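Local coordinates for protein beta-d-glucoside glucohydrolase (Hypocrea jecorina, PDB 3ZZ1) that probably hydrolyses terminal, non-reducing beta-D-glucosyl residues and releases beta-D-glucose, a step in cellulose degradation, at residues A82-D86 with V87-R91; V515-W519 with G520-P524; N146-S150 with V151-A155; F669-R673 with R674-Y678; V480-V483 with G484-L488. All blocks are in the same frame, centred on the assembly; numbering follows the deposited sequence.

Overall arrangement
All five contacts are local, each made where a helix or strand starts or stops. Contacts 1 and 3 belong to the N-terminal, barrel-clan region and are partly buried; they touch through Arg-91 of helix 87-103 and Asn-146 of helix 134-150. Contacts 2 and 5, their centres about 20 Å apart, are buried in the C-terminal glycosidase region, and contact 4 is buried in the fibronectin type III-like domain. Contacts 1 and 2 both pack against helix 320-329. The chemistry follows position: an aspartate caps a helix start in contact 1, glycines end helices in contacts 2 and 3, a salt bridge fixes the turn of contact 4, and contact 5 is mostly apolar around one hydroxyl bond.

Contact 1 (A82-D86 with V87-R91); sequences ASTWD and VNLIR
Asp-86 turns its carboxylate back over the first turn of helix 87-103, where Leu-89 and Asn-88 meet it. Its CG stands anti to the backbone N (chi1 -166°), the torsion that brings the acid over the amides of that turn. Starting at the root, Asp-86 CB lies 4.1 Å from Leu-89 CB, and Asp-86 CG comes to 3.8 Å from Leu-89 CG, the two side chains crossing obliquely. Asp-86 OD1 does the capping: Leu-89 N donates to it over 3.2 Å at 161°, arriving from above the carboxylate plane, while Asn-88 N adds a weak, bent bond. Asp-86 OD2 rests against the Leu-89 methyl CD1 at 3.9 Å. Aspartate suits this place because its short chain can supply the acceptor that these early helix amides lack in the backbone.

The carbonyl of Asp-86 begins the regular pattern, Ile-90 N giving to Asp-86 O at 3.0 Å, and Ile-90 CG1 and CD1 lie against that oxygen. Before the cap, Thr-84 OG1 accepts from Asp-86 N at 3.1 Å in an ST turn and also bonds to Ala-81 O. A water links Trp-85 O with Val-87 N, giving the first helical amide its acceptor. Leu-89 continues onto Ala-325 and Ile-326 of helix 320-329. The OD1 bonds make an aspartate N-cap, preceded by an ST turn, at the junction of helices 78-83 and 87-103 in the family 3 N-terminal domain.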
# COMPACT_ATOMS: atom_id res chain seq x y z
N ALA A 82 1.58 -4.03 5.08
CA ALA A 82 0.21 -4.40 5.43
C ALA A 82 0.07 -5.89 5.76
O ALA A 82 -0.74 -6.27 6.60
CB ALA A 82 -0.74 -4.02 4.32
N SER A 83 0.89 -6.73 5.11
CA SER A 83 0.89 -8.17 5.37
C SER A 83 1.37 -8.55 6.77
O SER A 83 1.13 -9.66 7.24
CB SER A 83 1.70 -8.92 4.30
OG SER A 83 1.05 -8.87 3.04
N THR A 84 2.06 -7.62 7.43
CA THR A 84 2.46 -7.80 8.83
C THR A 84 1.27 -7.60 9.77
O THR A 84 1.24 -8.16 10.87
CB THR A 84 3.59 -6.83 9.27
OG1 THR A 84 3.08 -5.49 9.33
CG2 THR A 84 4.78 -6.89 8.32
N TRP A 85 0.29 -6.81 9.32
CA TRP A 85 -0.85 -6.40 10.16
C TRP A 85 -0.36 -5.78 11.47
O TRP A 85 -1.00 -5.89 12.51
CB TRP A 85 -1.79 -7.59 10.43
CG TRP A 85 -2.47 -8.17 9.21
CD1 TRP A 85 -1.88 -8.87 8.19
CD2 TRP A 85 -3.86 -8.08 8.88
NE1 TRP A 85 -2.83 -9.23 7.25
CE2 TRP A 85 -4.05 -8.75 7.65
CE3 TRP A 85 -4.97 -7.49 9.50
CZ2 TRP A 85 -5.31 -8.85 7.03
CZ3 TRP A 85 -6.23 -7.59 8.89
CH2 TRP A 85 -6.38 -8.27 7.66
N ASP A 86 0.80 -5.13 11.39
CA ASP A 86 1.48 -4.58 12.56
C ASP A 86 1.59 -3.06 12.43
O ASP A 86 2.47 -2.55 11.74
CB ASP A 86 2.86 -5.22 12.69
CG ASP A 86 3.50 -4.97 14.04
OD1 ASP A 86 3.35 -3.86 14.59
OD2 ASP A 86 4.17 -5.89 14.55
N VAL A 87 0.68 -2.35 13.11
CA VAL A 87 0.65 -0.87 13.07
C VAL A 87 1.98 -0.24 13.49
O VAL A 87 2.37 0.81 12.97
CB VAL A 87 -0.52 -0.27 13.90
CG1 VAL A 87 -1.87 -0.68 13.30
CG2 VAL A 87 -0.44 -0.67 15.37
N ASN A 88 2.67 -0.90 14.41
CA ASN A 88 3.96 -0.42 14.90
C ASN A 88 5.04 -0.46 13.83
O ASN A 88 5.76 0.52 13.62
CB ASN A 88 4.39 -1.18 16.15
CG ASN A 88 3.40 -1.02 17.30
OD1 ASN A 88 3.27 0.06 17.88
ND2 ASN A 88 2.70 -2.10 17.63
N LEU A 89 5.15 -1.60 13.14
CA LEU A 89 6.10 -1.73 12.03
C LEU A 89 5.75 -0.78 10.89
O LEU A 89 6.64 -0.22 10.25
CB LEU A 89 6.17 -3.18 11.52
CG LEU A 89 6.85 -4.22 12.41
CD1 LEU A 89 6.86 -5.58 11.74
CD2 LEU A 89 8.28 -3.80 12.79
N ILE A 90 4.45 -0.61 10.65
CA ILE A 90 3.97 0.28 9.59
C ILE A 90 4.32 1.74 9.88
O ILE A 90 4.81 2.43 8.99
CB ILE A 90 2.45 0.09 9.34
CG1 ILE A 90 2.20 -1.31 8.76
CG2 ILE A 90 1.91 1.17 8.39
CD1 ILE A 90 0.78 -1.82 8.94
N ARG A 91 4.10 2.19 11.11
CA ARG A 91 4.48 3.56 11.50
C ARG A 91 6.00 3.76 11.41
O ARG A 91 6.46 4.79 10.90
CB ARG A 91 3.98 3.92 12.90
CG ARG A 91 4.01 5.43 13.16
CD ARG A 91 4.12 5.80 14.63
NE ARG A 91 4.28 7.25 14.77
CZ ARG A 91 5.44 7.90 14.87
NH1 ARG A 91 6.60 7.23 14.86
NH2 ARG A 91 5.45 9.22 14.98
O HOH W 1 -1.31 -3.91 14.59

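Contact 2 (V515-W519 with G520-P524); sequences VDVLW and GDVSP
Gly-520 ends helix 510-518 in a Schellman motif: with a positive phi of 72° it lets Gly-520 N return to Val-517 O at 3.0 Å and Val-522 N to Asp-516 O at 3.1 Å. The second of these bonds is nearly straight (172°). Glycine suits the turn, since a CB here would run into Trp-519 O.

Beyond the turn the chain doubles back along the helix side, and apolar groups pack between turn and helix. Val-517 splits its two methyls between partners: CG2 meets Val-522 CG2 at 4.0 Å, the side chains crossing at about a right angle, while CG1 lies 4.0 Å from Pro-524 CB and as near to CD of that ring. With its CG1 anti to the backbone N (chi1 164°), Val-517 can reach both residues at once.

On the polar flank the carboxylates of Asp-516 and Asp-521 come to 4.5 Å between Asp-516 OD1 and Asp-521 OD2, with a water donating to both oxygens. Each acid also has its own arginine, Arg-324 for Asp-516 and Arg-402 for Asp-521. The like charges are therefore probably tolerable as a pair because water and two cations share their load, and the helix end becomes tied to helices 320-329 and 395-404.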
# COMPACT_ATOMS: atom_id res chain seq x y z
N VAL A 515 15.08 -17.09 6.06
CA VAL A 515 15.79 -17.98 6.98
C VAL A 515 15.23 -17.90 8.40
O VAL A 515 15.04 -18.92 9.05
CB VAL A 515 17.32 -17.72 6.95
CG1 VAL A 515 18.03 -18.46 8.08
CG2 VAL A 515 17.90 -18.14 5.61
N ASP A 516 14.95 -16.67 8.87
CA ASP A 516 14.33 -16.45 10.19
C ASP A 516 13.09 -17.34 10.34
O ASP A 516 12.87 -17.95 11.39
CB ASP A 516 13.91 -14.98 10.39
CG ASP A 516 15.10 -14.01 10.43
OD1 ASP A 516 16.26 -14.43 10.60
OD2 ASP A 516 14.85 -12.80 10.29
N VAL A 517 12.30 -17.41 9.27
CA VAL A 517 11.07 -18.18 9.26
C VAL A 517 11.32 -19.67 8.98
O VAL A 517 10.83 -20.52 9.72
CB VAL A 517 10.03 -17.57 8.27
CG1 VAL A 517 8.91 -18.55 7.96
CG2 VAL A 517 9.45 -16.29 8.85
N LEU A 518 12.09 -19.97 7.93
CA LEU A 518 12.36 -21.36 7.52
C LEU A 518 12.97 -22.21 8.64
O LEU A 518 12.59 -23.37 8.80
CB LEU A 518 13.26 -21.42 6.28
CG LEU A 518 12.71 -21.07 4.89
CD1 LEU A 518 13.80 -21.28 3.85
CD2 LEU A 518 11.46 -21.85 4.51
N TRP A 519 13.91 -21.64 9.39
CA TRP A 519 14.55 -22.35 10.50
C TRP A 519 13.85 -22.15 11.84
O TRP A 519 14.25 -22.71 12.86
CB TRP A 519 16.04 -22.01 10.58
CG TRP A 519 16.90 -23.01 9.83
CD1 TRP A 519 17.49 -24.14 10.34
CD2 TRP A 519 17.24 -22.98 8.44
NE1 TRP A 519 18.18 -24.81 9.35
CE2 TRP A 519 18.04 -24.12 8.17
CE3 TRP A 519 16.94 -22.11 7.38
CZ2 TRP A 519 18.55 -24.40 6.90
CZ3 TRP A 519 17.45 -22.39 6.12
CH2 TRP A 519 18.25 -23.53 5.89
N GLY A 520 12.78 -21.35 11.84
CA GLY A 520 11.95 -21.15 13.02
C GLY A 520 12.55 -20.32 14.13
O GLY A 520 12.16 -20.47 15.29
N ASP A 521 13.49 -19.44 13.80
CA ASP A 521 13.98 -18.43 14.74
C ASP A 521 12.81 -17.55 15.17
O ASP A 521 12.71 -17.15 16.32
CB ASP A 521 15.08 -17.58 14.11
CG ASP A 521 16.39 -18.33 13.91
OD1 ASP A 521 16.46 -19.54 14.25
OD2 ASP A 521 17.36 -17.72 13.43
N VAL A 522 11.93 -17.25 14.22
CA VAL A 522 10.62 -16.68 14.53
C VAL A 522 9.55 -17.54 13.85
O VAL A 522 9.81 -18.19 12.83
CB VAL A 522 10.48 -15.20 14.08
CG1 VAL A 522 11.63 -14.36 14.62
CG2 VAL A 522 10.39 -15.09 12.56
N SER A 523 8.36 -17.57 14.42
CA SER A 523 7.22 -18.17 13.76
C SER A 523 6.68 -17.18 12.73
O SER A 523 6.64 -15.97 13.00
CB SER A 523 6.12 -18.54 14.76
OG SER A 523 4.97 -19.03 14.08
N PRO A 524 6.26 -17.69 11.54
CA PRO A 524 5.59 -16.82 10.58
C PRO A 524 4.31 -16.27 11.21
O PRO A 524 3.65 -16.97 11.99
CB PRO A 524 5.26 -17.77 9.42
CG PRO A 524 5.32 -19.15 10.01
CD PRO A 524 6.39 -19.06 11.04
O HOH W 2 17.13 -15.28 13.03

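Contact 3 (N146-S150 with V151-A155); sequences NGIQS and VGVQA
Gly-152 N gives to Gln-149 O over 3.1 Å, the shortest sound polar bond between the two segments, and its donor stands above the carbonyl plane. Val-151 N makes a similar return bond to Ile-148 O. Ser-150 folds OG back to donate to Gly-147 O at 2.8 Å; a chi1 of 74° sets the hydroxyl between its own N and carbonyl carbon, within reach of the preceding turn. Gly-152 takes a positive phi of 100°, and at its backbone angles a CB would be jammed against the carbonyl before it.

After the glycine the chain runs back beside the helix. Ile-148 CG2 packs on Val-153 CG1 at 3.9 Å, their branches crossing at a slant, and Ile-148 CD1 meets Ala-155 CB at 4.1 Å, where alanine's small methyl suits the approach of the longer isoleucine. Gln-149 lays its extended chain over the returning chain, with Gln-149 CG 3.2 Å from Val-153 O and Gln-149 CA making a CH...O contact to that oxygen. With an alanine here, Val-153 O would probably lose the cover of CG. Such a glycine-terminated helix leading into strand 154-160 is a helix-to-strand link of the kind found in beta/alpha barrels, consistent with the TIM-barrel clan of this domain.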
# COMPACT_ATOMS: atom_id res chain seq x y z
N ASN A 146 1.63 9.58 9.63
CA ASN A 146 2.08 9.99 10.96
C ASN A 146 3.60 9.81 11.07
O ASN A 146 4.32 10.72 11.48
CB ASN A 146 1.36 9.21 12.06
CG ASN A 146 1.77 9.65 13.47
OD1 ASN A 146 2.53 8.97 14.16
ND2 ASN A 146 1.26 10.81 13.90
N GLY A 147 4.08 8.63 10.67
CA GLY A 147 5.50 8.31 10.68
C GLY A 147 6.35 9.25 9.85
O GLY A 147 7.29 9.86 10.36
N ILE A 148 6.01 9.37 8.56
CA ILE A 148 6.74 10.25 7.64
C ILE A 148 6.76 11.69 8.16
O ILE A 148 7.83 12.30 8.29
CB ILE A 148 6.15 10.23 6.20
CG1 ILE A 148 6.28 8.84 5.57
CG2 ILE A 148 6.84 11.28 5.30
CD1 ILE A 148 5.33 8.61 4.39
N GLN A 149 5.58 12.22 8.48
CA GLN A 149 5.45 13.65 8.81
C GLN A 149 5.94 14.03 10.20
O GLN A 149 6.21 15.21 10.46
CB GLN A 149 4.03 14.15 8.53
CG GLN A 149 3.60 13.95 7.07
CD GLN A 149 2.35 14.73 6.67
OE1 GLN A 149 1.58 15.18 7.51
NE2 GLN A 149 2.16 14.89 5.36
N SER A 150 6.11 13.05 11.08
CA SER A 150 6.68 13.31 12.41
C SER A 150 8.14 13.76 12.30
O SER A 150 8.68 14.40 13.21
CB SER A 150 6.62 12.06 13.28
OG SER A 150 7.59 11.11 12.86
N VAL A 151 8.77 13.40 11.17
CA VAL A 151 10.16 13.72 10.88
C VAL A 151 10.29 15.12 10.28
O VAL A 151 11.36 15.73 10.30
CB VAL A 151 10.78 12.66 9.92
CG1 VAL A 151 12.20 13.05 9.49
CG2 VAL A 151 10.76 11.29 10.57
N GLY A 152 9.18 15.64 9.76
CA GLY A 152 9.16 16.98 9.18
C GLY A 152 9.25 16.93 7.67
O GLY A 152 9.83 17.82 7.04
N VAL A 153 8.68 15.87 7.10
CA VAL A 153 8.66 15.65 5.66
C VAL A 153 7.21 15.65 5.21
O VAL A 153 6.33 15.20 5.95
CB VAL A 153 9.32 14.29 5.31
CG1 VAL A 153 9.21 13.98 3.81
CG2 VAL A 153 10.78 14.27 5.75
N GLN A 154 6.95 16.17 4.01
CA GLN A 154 5.61 16.14 3.43
C GLN A 154 5.32 14.80 2.77
O GLN A 154 6.11 14.32 1.94
CB GLN A 154 5.42 17.27 2.41
CG GLN A 154 5.54 18.68 2.96
CD GLN A 154 5.09 19.72 1.95
OE1 GLN A 154 4.15 19.50 1.20
NE2 GLN A 154 5.76 20.87 1.94
N ALA A 155 4.19 14.19 3.13
CA ALA A 155 3.73 12.96 2.48
C ALA A 155 2.69 13.29 1.41
O ALA A 155 2.03 14.34 1.47
CB ALA A 155 3.15 12.00 3.50

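Contact 4 (F669-R673 with R674-Y678); sequences FNIRR and RDLSY
A tight polar turn at the end of strand 664-672, in the fibronectin type III-like domain, joins Arg-672 to Asp-675 by a salt bridge as the chain passes into a short 3-10 segment. Arg-672 holds the acid side-on with two nitrogens. Arg-672 NH2 donates to Asp-675 OD1 at 2.9 Å and 169°, in the guanidinium plane and on the syn lone pair, while Arg-672 NE reaches Asp-675 OD2 at 3.1 Å. The bend at chi3 (-58°) swings the guanidinium back for this grip. Arg-672 N also gives to Asp-675 OD2 at 2.9 Å, from the same face as NE but on the anti side. A water bridges OD2 to Asn-670 O, so the buried carboxylate is well supplied with donors and is likely to stay ionised.

Arg-674 lies alongside Arg-672, its CD 4.0 Å above the centre of that guanidinium, with the two planes 76° apart. Arg-672 NH2 and Arg-674 NH1 are 3.2 Å apart, which is probably tolerated because both guanidinium groups form salt bridges with Asp-191. Under the acid, Ile-671 CG2 supplies an apolar floor, 3.7 Å from Asp-675 CB and 3.8 Å from Leu-676 CG. Arg-673 O is gripped from opposite faces of its plane by Leu-676 N and by Ser-677 OG, the latter at 2.8 Å; serine suits this spot because its short hydroxyl can turn back onto the main chain. Strand 613-623 pairs with the strand before the turn, strand 685-688 covers Ser-677, and helix 178-194, with Trp-187 in a cation-pi contact with Arg-674, lies against the arginine side.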
# COMPACT_ATOMS: atom_id res chain seq x y z
N PHE A 669 -10.11 -3.83 19.96
CA PHE A 669 -10.51 -3.17 18.73
C PHE A 669 -11.35 -1.94 19.04
O PHE A 669 -12.48 -2.05 19.52
CB PHE A 669 -11.29 -4.13 17.81
CG PHE A 669 -10.67 -5.49 17.67
CD1 PHE A 669 -9.54 -5.68 16.88
CD2 PHE A 669 -11.21 -6.58 18.34
CE1 PHE A 669 -8.96 -6.94 16.75
CE2 PHE A 669 -10.64 -7.85 18.23
CZ PHE A 669 -9.51 -8.03 17.43
N ASN A 670 -10.78 -0.77 18.78
CA ASN A 670 -11.50 0.49 18.95
C ASN A 670 -12.30 0.83 17.70
O ASN A 670 -11.75 0.88 16.59
CB ASN A 670 -10.53 1.62 19.31
CG ASN A 670 -9.88 1.41 20.67
OD1 ASN A 670 -10.54 0.96 21.61
ND2 ASN A 670 -8.60 1.73 20.77
N ILE A 671 -13.59 1.06 17.89
CA ILE A 671 -14.51 1.29 16.79
C ILE A 671 -14.90 2.76 16.68
O ILE A 671 -15.53 3.32 17.58
CB ILE A 671 -15.76 0.39 16.90
CG1 ILE A 671 -15.35 -1.08 16.85
CG2 ILE A 671 -16.77 0.73 15.80
CD1 ILE A 671 -16.50 -2.05 17.03
N ARG A 672 -14.49 3.38 15.57
CA ARG A 672 -14.83 4.77 15.27
C ARG A 672 -16.25 4.82 14.74
O ARG A 672 -16.78 3.81 14.26
CB ARG A 672 -13.86 5.36 14.24
CG ARG A 672 -12.38 5.23 14.62
CD ARG A 672 -11.46 5.47 13.42
NE ARG A 672 -11.73 4.54 12.32
CZ ARG A 672 -10.97 4.39 11.24
NH1 ARG A 672 -9.87 5.10 11.08
NH2 ARG A 672 -11.32 3.52 10.30
N ARG A 673 -16.87 6.00 14.79
CA ARG A 673 -18.22 6.15 14.27
C ARG A 673 -18.34 5.69 12.81
O ARG A 673 -19.31 5.02 12.44
CB ARG A 673 -18.74 7.58 14.41
CG ARG A 673 -20.18 7.69 13.95
CD ARG A 673 -20.75 9.09 14.02
NE ARG A 673 -22.15 9.07 13.62
CZ ARG A 673 -23.15 8.70 14.42
NH1 ARG A 673 -22.91 8.34 15.67
NH2 ARG A 673 -24.39 8.69 13.96
N ARG A 674 -17.34 6.04 11.99
CA ARG A 674 -17.34 5.68 10.57
C ARG A 674 -17.28 4.16 10.34
O ARG A 674 -17.74 3.66 9.31
CB ARG A 674 -16.23 6.41 9.81
CG ARG A 674 -14.81 5.93 10.12
CD ARG A 674 -13.76 6.94 9.66
NE ARG A 674 -13.66 7.03 8.21
CZ ARG A 674 -12.71 6.47 7.47
NH1 ARG A 674 -11.73 5.75 8.03
NH2 ARG A 674 -12.72 6.64 6.15
N ASP A 675 -16.73 3.43 11.31
CA ASP A 675 -16.64 1.96 11.23
C ASP A 675 -18.01 1.28 11.33
O ASP A 675 -18.13 0.10 11.03
CB ASP A 675 -15.68 1.41 12.29
CG ASP A 675 -14.25 1.92 12.11
OD1 ASP A 675 -13.80 2.09 10.95
OD2 ASP A 675 -13.58 2.15 13.13
N LEU A 676 -19.02 2.04 11.76
CA LEU A 676 -20.40 1.56 11.80
C LEU A 676 -21.31 2.30 10.81
O LEU A 676 -22.54 2.17 10.86
CB LEU A 676 -20.97 1.69 13.23
CG LEU A 676 -20.25 0.98 14.38
CD1 LEU A 676 -20.88 1.34 15.72
CD2 LEU A 676 -20.26 -0.53 14.19
N SER A 677 -20.69 3.06 9.91
CA SER A 677 -21.43 3.91 8.97
C SER A 677 -21.38 3.42 7.52
O SER A 677 -20.46 2.71 7.12
CB SER A 677 -20.90 5.35 9.03
OG SER A 677 -20.98 5.88 10.34
N TYR A 678 -22.39 3.82 6.74
CA TYR A 678 -22.39 3.67 5.30
C TYR A 678 -22.59 5.07 4.71
O TYR A 678 -23.09 5.97 5.39
CB TYR A 678 -23.50 2.71 4.84
CG TYR A 678 -24.89 3.24 5.09
CD1 TYR A 678 -25.53 3.03 6.31
CD2 TYR A 678 -25.57 3.97 4.11
CE1 TYR A 678 -26.79 3.54 6.55
CE2 TYR A 678 -26.84 4.48 4.34
CZ TYR A 678 -27.44 4.26 5.56
OH TYR A 678 -28.70 4.75 5.80
O HOH W 3 -11.14 1.56 14.02
O HOH W 4 -22.25 8.47 11.00

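Contact 5 (V480-V483 with G484-L488); sequences VHSV and GAIIL
Ser-482 OG donates to Gly-484 O at 2.6 Å, lying in the carbonyl plane on a lone pair, and this short bond fixes the tight side of the bend. The hydroxyl stands anti to its own N (chi1 -173°), which points it across the turn. Gly-484 is fully extended, and a CB there would collide with Val-483 O. Ile-486 reaches back, its CD1 fitting between two residues of the strand, 3.4 Å from Ser-482 OG and 3.6 Å from Val-480 CG1. Val-480 and Ile-486 slide past each other in opposite directions. Putting an alanine in place of Ser-482 removes the hydroxyl, which would probably leave Gly-484 O without this donor and the turn freer to shift.

Farther from the bend the packing is looser, though still buried: Val-480 CG2 only grazes Leu-488 CD2 at 4.5 Å. The segments run roughly antiparallel, 145° between their directions, and the chains lie farther apart at Val-480 and Leu-488. Trp-502 of strand 497-502 touches Val-480, Ser-482, Ile-486 and Leu-488 alike and joins the close side to the loose one. Strand 476-482 lies between strands 430-437 and 497-502, parallel to both, and the returning chain leads to helix 489-492, with Leu-488 as its N-cap residue.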
# COMPACT_ATOMS: atom_id res chain seq x y z
N VAL A 480 7.35 -18.51 -2.67
CA VAL A 480 6.82 -17.61 -3.68
C VAL A 480 7.11 -16.16 -3.32
O VAL A 480 6.78 -15.72 -2.22
CB VAL A 480 5.29 -17.79 -3.83
CG1 VAL A 480 4.75 -16.93 -4.97
CG2 VAL A 480 4.93 -19.26 -4.03
N HIS A 481 7.72 -15.43 -4.25
CA HIS A 481 7.85 -13.98 -4.13
C HIS A 481 7.01 -13.34 -5.23
O HIS A 481 7.25 -13.56 -6.41
CB HIS A 481 9.31 -13.55 -4.22
CG HIS A 481 10.14 -13.96 -3.04
ND1 HIS A 481 10.91 -15.11 -3.04
CD2 HIS A 481 10.31 -13.40 -1.82
CE1 HIS A 481 11.52 -15.22 -1.88
NE2 HIS A 481 11.18 -14.20 -1.12
N SER A 482 6.03 -12.53 -4.83
CA SER A 482 5.01 -12.08 -5.78
C SER A 482 4.36 -10.75 -5.45
O SER A 482 4.10 -10.43 -4.28
CB SER A 482 3.93 -13.15 -5.91
OG SER A 482 3.02 -12.82 -6.95
N VAL A 483 4.08 -9.99 -6.50
CA VAL A 483 3.35 -8.73 -6.45
C VAL A 483 1.86 -8.89 -6.13
O VAL A 483 1.16 -7.91 -5.90
CB VAL A 483 3.45 -7.98 -7.80
CG1 VAL A 483 4.85 -7.43 -8.01
CG2 VAL A 483 3.04 -8.90 -8.96
N GLY A 484 1.38 -10.13 -6.14
CA GLY A 484 -0.04 -10.40 -5.91
C GLY A 484 -0.40 -11.87 -6.05
O GLY A 484 0.47 -12.72 -6.27
N ALA A 485 -1.70 -12.15 -5.94
CA ALA A 485 -2.23 -13.51 -5.99
C ALA A 485 -1.78 -14.30 -7.22
O ALA A 485 -1.73 -13.77 -8.33
CB ALA A 485 -3.74 -13.50 -5.91
N ILE A 486 -1.44 -15.56 -6.98
CA ILE A 486 -1.12 -16.53 -8.01
C ILE A 486 -2.03 -17.71 -7.75
O ILE A 486 -2.27 -18.06 -6.59
CB ILE A 486 0.36 -16.99 -7.90
CG1 ILE A 486 1.31 -15.89 -8.35
CG2 ILE A 486 0.62 -18.29 -8.67
CD1 ILE A 486 2.74 -16.08 -7.85
N ILE A 487 -2.57 -18.31 -8.81
CA ILE A 487 -3.35 -19.54 -8.65
C ILE A 487 -2.38 -20.68 -8.33
O ILE A 487 -1.47 -20.98 -9.12
CB ILE A 487 -4.22 -19.85 -9.90
CG1 ILE A 487 -5.12 -18.66 -10.26
CG2 ILE A 487 -5.03 -21.13 -9.69
CD1 ILE A 487 -6.29 -18.41 -9.31
N LEU A 488 -2.56 -21.30 -7.17
CA LEU A 488 -1.59 -22.27 -6.66
C LEU A 488 -2.08 -23.72 -6.79
O LEU A 488 -1.43 -24.65 -6.30
CB LEU A 488 -1.23 -21.96 -5.21
CG LEU A 488 -0.57 -20.61 -4.92
CD1 LEU A 488 -0.68 -20.28 -3.44
CD2 LEU A 488 0.89 -20.57 -5.39